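Local coordinates for protein benzoylformate Decarboxylase (Polynucleobacter necessarius, PDB 4K9Q) that binds thiamine diphosphate and a magnesium ion and probably catalyses the decarboxylation of benzoylformate to benzaldehyde and carbon dioxide, at residues A[203-208]-A[270-275]; A[292-298]-A[307-313]. All coordinates share one frame; numbering follows the deposited sequence.

Contact 1: A[203-208]-A[270-275]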
loop_
_atom_site.group_PDB
_atom_site.type_symbol
_atom_site.label_atom_id
_atom_site.label_comp_id
_atom_site.label_asym_id
_atom_site.label_seq_id
_atom_site.Cartn_x
_atom_site.Cartn_y
_atom_site.Cartn_z
ATOM N N ILE A 203 -33.915 5.070 14.008
ATOM C CA ILE A 203 -32.633 5.677 14.351
ATOM C C ILE A 203 -32.129 6.383 13.101
ATOM O O ILE A 203 -31.925 5.749 12.067
ATOM C CB ILE A 203 -31.606 4.633 14.812
ATOM C CG1 ILE A 203 -32.124 3.901 16.056
ATOM C CG2 ILE A 203 -30.241 5.303 15.091
ATOM C CD1 ILE A 203 -31.203 2.796 16.527
ATOM N N TYR A 204 -31.958 7.698 13.186
ATOM C CA TYR A 204 -31.545 8.495 12.023
ATOM C C TYR A 204 -30.095 8.963 12.162
ATOM O O TYR A 204 -29.673 9.394 13.238
ATOM C CB TYR A 204 -32.432 9.735 11.874
ATOM C CG TYR A 204 -33.806 9.516 11.279
ATOM C CD1 TYR A 204 -34.277 8.243 10.980
ATOM C CD2 TYR A 204 -34.636 10.601 11.016
ATOM C CE1 TYR A 204 -35.548 8.059 10.427
ATOM C CE2 TYR A 204 -35.898 10.427 10.467
ATOM C CZ TYR A 204 -36.348 9.159 10.176
ATOM O OH TYR A 204 -37.601 9.009 9.630
ATOM N N GLY A 205 -29.344 8.878 11.071
ATOM C CA GLY A 205 -27.981 9.369 11.036
ATOM C C GLY A 205 -27.786 10.472 10.018
ATOM O O GLY A 205 -28.721 10.887 9.318
ATOM N N SER A 206 -26.547 10.936 9.906
ATOM C CA SER A 206 -26.271 12.174 9.192
ATOM C C SER A 206 -26.297 12.136 7.664
ATOM O O SER A 206 -26.180 13.185 7.043
ATOM C CB SER A 206 -24.967 12.783 9.697
ATOM O OG SER A 206 -25.105 13.054 11.085
ATOM N N ASP A 207 -26.472 10.962 7.059
ATOM C CA ASP A 207 -26.697 10.917 5.608
ATOM C C ASP A 207 -27.924 11.766 5.282
ATOM O O ASP A 207 -28.012 12.380 4.213
ATOM C CB ASP A 207 -26.949 9.489 5.096
ATOM C CG ASP A 207 -25.715 8.594 5.144
ATOM O OD1 ASP A 207 -24.611 9.060 5.527
ATOM O OD2 ASP A 207 -25.869 7.397 4.779
ATOM N N ILE A 208 -28.871 11.802 6.217
ATOM C CA ILE A 208 -30.093 12.575 6.043
ATOM C C ILE A 208 -29.776 14.071 5.932
ATOM O O ILE A 208 -30.399 14.798 5.155
ATOM C CB ILE A 208 -31.098 12.279 7.186
ATOM C CG1 ILE A 208 -31.668 10.862 7.025
ATOM C CG2 ILE A 208 -32.225 13.327 7.234
ATOM C CD1 ILE A 208 -32.356 10.364 8.279
ATOM N N ILE A 270 -31.733 4.643 9.497
ATOM C CA ILE A 270 -31.631 5.309 8.201
ATOM C C ILE A 270 -30.489 6.323 8.180
ATOM O O ILE A 270 -30.505 7.299 8.935
ATOM C CB ILE A 270 -32.970 5.993 7.818
ATOM C CG1 ILE A 270 -34.100 4.956 7.788
ATOM C CG2 ILE A 270 -32.859 6.672 6.457
ATOM C CD1 ILE A 270 -35.446 5.552 7.460
ATOM N N GLY A 271 -29.493 6.081 7.329
ATOM C CA GLY A 271 -28.434 7.060 7.093
ATOM C C GLY A 271 -27.307 7.067 8.115
ATOM O O GLY A 271 -26.664 8.103 8.356
ATOM N N ALA A 272 -27.052 5.906 8.708
ATOM C CA ALA A 272 -26.059 5.786 9.770
ATOM C C ALA A 272 -25.323 4.459 9.726
ATOM O O ALA A 272 -25.861 3.455 9.252
ATOM C CB ALA A 272 -26.742 5.920 11.123
ATOM N N PRO A 273 -24.099 4.442 10.268
ATOM C CA PRO A 273 -23.425 3.185 10.608
ATOM C C PRO A 273 -24.244 2.410 11.640
ATOM O O PRO A 273 -25.026 2.982 12.414
ATOM C CB PRO A 273 -22.122 3.647 11.278
ATOM C CG PRO A 273 -21.955 5.088 10.889
ATOM C CD PRO A 273 -23.337 5.627 10.709
ATOM N N VAL A 274 -24.051 1.102 11.663
ATOM C CA VAL A 274 -24.661 0.273 12.689
ATOM C C VAL A 274 -23.539 -0.476 13.406
ATOM O O VAL A 274 -23.105 -1.528 12.932
ATOM C CB VAL A 274 -25.685 -0.720 12.060
ATOM C CG1 VAL A 274 -26.133 -1.786 13.070
ATOM C CG2 VAL A 274 -26.894 0.028 11.543
ATOM N N PHE A 275 -23.014 0.073 14.505
ATOM C CA PHE A 275 -23.281 1.426 14.990
ATOM C C PHE A 275 -21.944 2.091 15.294
ATOM O O PHE A 275 -20.929 1.407 15.476
ATOM C CB PHE A 275 -24.069 1.394 16.308
ATOM C CG PHE A 275 -25.524 1.093 16.151
ATOM C CD1 PHE A 275 -26.377 2.025 15.578
ATOM C CD2 PHE A 275 -26.045 -0.114 16.604
ATOM C CE1 PHE A 275 -27.728 1.767 15.451
ATOM C CE2 PHE A 275 -27.401 -0.387 16.477
ATOM C CZ PHE A 275 -28.242 0.551 15.899
#
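Y204 and I270 form a parallel bridge with their CA atoms 5.0 Å apart, fixed by I270 N donating to I203 O at 2.8 Å and G205 N donating to I270 O at 2.9 Å. Past the strand ends the chains stay together: D207 N, where the chain passes into helix 207-210, reaches G271 O at 3.1 Å, in the carbonyl plane and on a lone pair (C=O...N 135°). Two glycines permit this closeness, since a CB on G205 would collide with A272 CB and G271 O, and one on G271 would press on D207 CB. With CG of D207 anti to the carbonyl carbon (chi1 -70°), its carboxylate lies along G271, OD2 3.5 Å from G271 CA. OD1 is held by salt bridges to K89 and R210.

Y204 and I270 point the same way, and their flanks meet at Y204 CE1 and I270 CD1, 3.9 Å apart. I208 CD1 lies 3.4 Å above the plane of the Y204 ring, over one face near the rim, while the phenol OH is bonded to G217 O. F275, after a cis peptide bond, comes from the opposite direction to I203 and meets its CD1 obliquely at CZ, 3.8 Å away. Here strands 201-204 and 266-270 end at the midline of a 3-2-1-4-5-6 parallel sheet, the switch point characteristic of a Rossmann-like domain.

Contact 2: A[292-298]-A[307-313]; sequences LLQVSDD and VGDSLVS
L292 to S296 run parallel to the strand 309-312, the short axes 4.6 Å apart and inclined by 15°. Backbone bonds cross in both directions, among them L311 N to Q294 O at 2.9 Å; S296 N to L311 O is weak.

Q294 can be followed outward. CB rests 3.9 Å from S310 CB, CG continues anti to the backbone N (chi1 -177°), the chain stays extended to CD, which packs against V274, and the amide is turned so that OE1 lies 3.8 Å from S310 CB. A water lies 2.8 Å from OE1 and also reaches V307 O, while NE2 turns to A272 O.

On the face of L293, V295 and L311, both V295 methyls touch L311 CD1, CG2 at 3.9 Å and CG1 at 4.0 Å; CG1 also meets S313 CB, and V295 packs on F318 of helix 315-323. Replacing V295 with an alanine removes both methyls, which would probably open a gap beside L311, S313 and F318. D309 OD2 is salt-bridged to R193, and OD1 bonds T175 of the second subunit.

Joined through helix 299-303, the strands make a beta-alpha-beta unit ending in the outermost strand of this chain's Rossmann-like sheet, where the second subunit joins it.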
loop_
_atom_site.group_PDB
_atom_site.type_symbol
_atom_site.label_atom_id
_atom_site.label_comp_id
_atom_site.label_asym_id
_atom_site.label_seq_id
_atom_site.Cartn_x
_atom_site.Cartn_y
_atom_site.Cartn_z
ATOM N N LEU A 292 -33.249 -5.804 12.900
ATOM C CA LEU A 292 -32.840 -4.470 12.469
ATOM C C LEU A 292 -32.777 -4.328 10.950
ATOM O O LEU A 292 -32.354 -5.252 10.245
ATOM C CB LEU A 292 -31.482 -4.120 13.097
ATOM C CG LEU A 292 -30.841 -2.762 12.783
ATOM C CD1 LEU A 292 -30.024 -2.238 13.982
ATOM C CD2 LEU A 292 -29.968 -2.874 11.544
ATOM N N LEU A 293 -33.194 -3.157 10.461
ATOM C CA LEU A 293 -32.996 -2.781 9.063
ATOM C C LEU A 293 -32.023 -1.608 9.033
ATOM O O LEU A 293 -32.066 -0.751 9.921
ATOM C CB LEU A 293 -34.315 -2.347 8.418
ATOM C CG LEU A 293 -35.464 -3.350 8.512
ATOM C CD1 LEU A 293 -36.733 -2.763 7.927
ATOM C CD2 LEU A 293 -35.089 -4.631 7.804
ATOM N N GLN A 294 -31.160 -1.572 8.017
ATOM C CA GLN A 294 -30.196 -0.477 7.845
ATOM C C GLN A 294 -30.214 0.068 6.414
ATOM O O GLN A 294 -30.199 -0.704 5.463
ATOM C CB GLN A 294 -28.769 -0.959 8.154
ATOM C CG GLN A 294 -27.724 0.165 8.055
ATOM C CD GLN A 294 -26.291 -0.330 8.141
ATOM O OE1 GLN A 294 -26.029 -1.529 8.069
ATOM N NE2 GLN A 294 -25.353 0.601 8.313
ATOM N N VAL A 295 -30.230 1.392 6.271
ATOM C CA VAL A 295 -30.010 2.053 4.979
ATOM C C VAL A 295 -28.813 2.980 5.147
ATOM O O VAL A 295 -28.780 3.771 6.096
ATOM C CB VAL A 295 -31.229 2.916 4.572
ATOM C CG1 VAL A 295 -30.914 3.786 3.345
ATOM C CG2 VAL A 295 -32.452 2.039 4.320
ATOM N N SER A 296 -27.819 2.857 4.272
ATOM C CA SER A 296 -26.687 3.781 4.258
ATOM C C SER A 296 -26.354 4.076 2.808
ATOM O O SER A 296 -26.596 3.236 1.938
ATOM C CB SER A 296 -25.469 3.173 4.962
ATOM O OG SER A 296 -24.327 4.012 4.828
ATOM N N ASP A 297 -25.791 5.250 2.533
ATOM C CA ASP A 297 -25.386 5.551 1.167
ATOM C C ASP A 297 -23.976 5.025 0.856
ATOM O O ASP A 297 -23.485 5.155 -0.259
ATOM C CB ASP A 297 -25.531 7.047 0.855
ATOM C CG ASP A 297 -24.590 7.917 1.673
ATOM O OD1 ASP A 297 -23.443 7.480 1.938
ATOM O OD2 ASP A 297 -25.000 9.046 2.034
ATOM N N ASP A 298 -23.352 4.403 1.853
ATOM C CA ASP A 298 -21.963 3.956 1.771
ATOM C C ASP A 298 -21.871 2.435 1.935
ATOM O O ASP A 298 -22.094 1.917 3.028
ATOM C CB ASP A 298 -21.183 4.640 2.902
ATOM C CG ASP A 298 -19.699 4.322 2.887
ATOM O OD1 ASP A 298 -19.242 3.522 2.042
ATOM O OD2 ASP A 298 -18.982 4.889 3.746
ATOM N N VAL A 307 -25.085 -5.994 12.889
ATOM C CA VAL A 307 -26.320 -6.765 12.848
ATOM C C VAL A 307 -27.218 -6.220 11.745
ATOM O O VAL A 307 -27.076 -5.060 11.339
ATOM C CB VAL A 307 -27.074 -6.653 14.202
ATOM C CG1 VAL A 307 -27.656 -5.250 14.386
ATOM C CG2 VAL A 307 -28.166 -7.708 14.313
ATOM N N GLY A 308 -28.128 -7.059 11.248
ATOM C CA GLY A 308 -29.257 -6.553 10.483
ATOM C C GLY A 308 -29.314 -6.879 9.004
ATOM O O GLY A 308 -28.389 -7.473 8.434
ATOM N N ASP A 309 -30.434 -6.502 8.392
ATOM C CA ASP A 309 -30.586 -6.558 6.939
ATOM C C ASP A 309 -30.437 -5.142 6.395
ATOM O O ASP A 309 -31.113 -4.212 6.848
ATOM C CB ASP A 309 -31.956 -7.127 6.568
ATOM C CG ASP A 309 -32.203 -8.494 7.186
ATOM O OD1 ASP A 309 -31.377 -9.405 6.976
ATOM O OD2 ASP A 309 -33.212 -8.652 7.905
ATOM N N SER A 310 -29.545 -4.975 5.426
ATOM C CA SER A 310 -29.223 -3.647 4.927
ATOM C C SER A 310 -29.493 -3.480 3.440
ATOM O O SER A 310 -29.623 -4.455 2.696
ATOM C CB SER A 310 -27.745 -3.340 5.193
ATOM O OG SER A 310 -26.917 -4.266 4.503
ATOM N N LEU A 311 -29.586 -2.224 3.021
ATOM C CA LEU A 311 -29.504 -1.877 1.605
ATOM C C LEU A 311 -28.695 -0.592 1.446
ATOM O O LEU A 311 -28.613 0.222 2.378
ATOM C CB LEU A 311 -30.902 -1.737 0.980
ATOM C CG LEU A 311 -31.843 -0.631 1.463
ATOM C CD1 LEU A 311 -31.513 0.701 0.799
ATOM C CD2 LEU A 311 -33.287 -0.999 1.170
ATOM N N VAL A 312 -28.080 -0.420 0.277
ATOM C CA VAL A 312 -27.330 0.803 -0.006
ATOM C C VAL A 312 -28.205 1.767 -0.796
ATOM O O VAL A 312 -28.773 1.401 -1.837
ATOM C CB VAL A 312 -26.025 0.517 -0.786
ATOM C CG1 VAL A 312 -25.153 1.775 -0.855
ATOM C CG2 VAL A 312 -25.257 -0.625 -0.144
ATOM N N SER A 313 -28.318 2.996 -0.302
ATOM C CA SER A 313 -29.129 4.014 -0.953
ATOM C C SER A 313 -28.865 5.390 -0.371
ATOM O O SER A 313 -28.607 5.532 0.827
ATOM C CB SER A 313 -30.620 3.701 -0.775
ATOM O OG SER A 313 -31.420 4.689 -1.388
HETATM O O HOH W 1 -33.173 -8.058 10.309
HETATM O O HOH W 2 -27.155 -4.049 8.651
#

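In the fold
Contacts 1 and 2 are pairings in one parallel sheet, separated by the pairing of strand 266-270 with 291-296, their centres about 9 Å apart. The seam is direct: G271 N lies 2.7 Å from V295 O, a probable hydrogen bond, and A272 O and Q294 NE2, 3.0 Å apart, probably tie the loop 270-275 to the next strand. V274 CG2 packs 3.5 Å from Q294 CD. At the strand ends D207 OD2 accepts from D297 N, and K89 bridges both carboxylates. Contact 1 lies about 14 Å from the centre of the chain and touches no other chain; contact 2, about 21 Å from it, meets the second subunit. Both lie away from the thiamine diphosphate and magnesium sites.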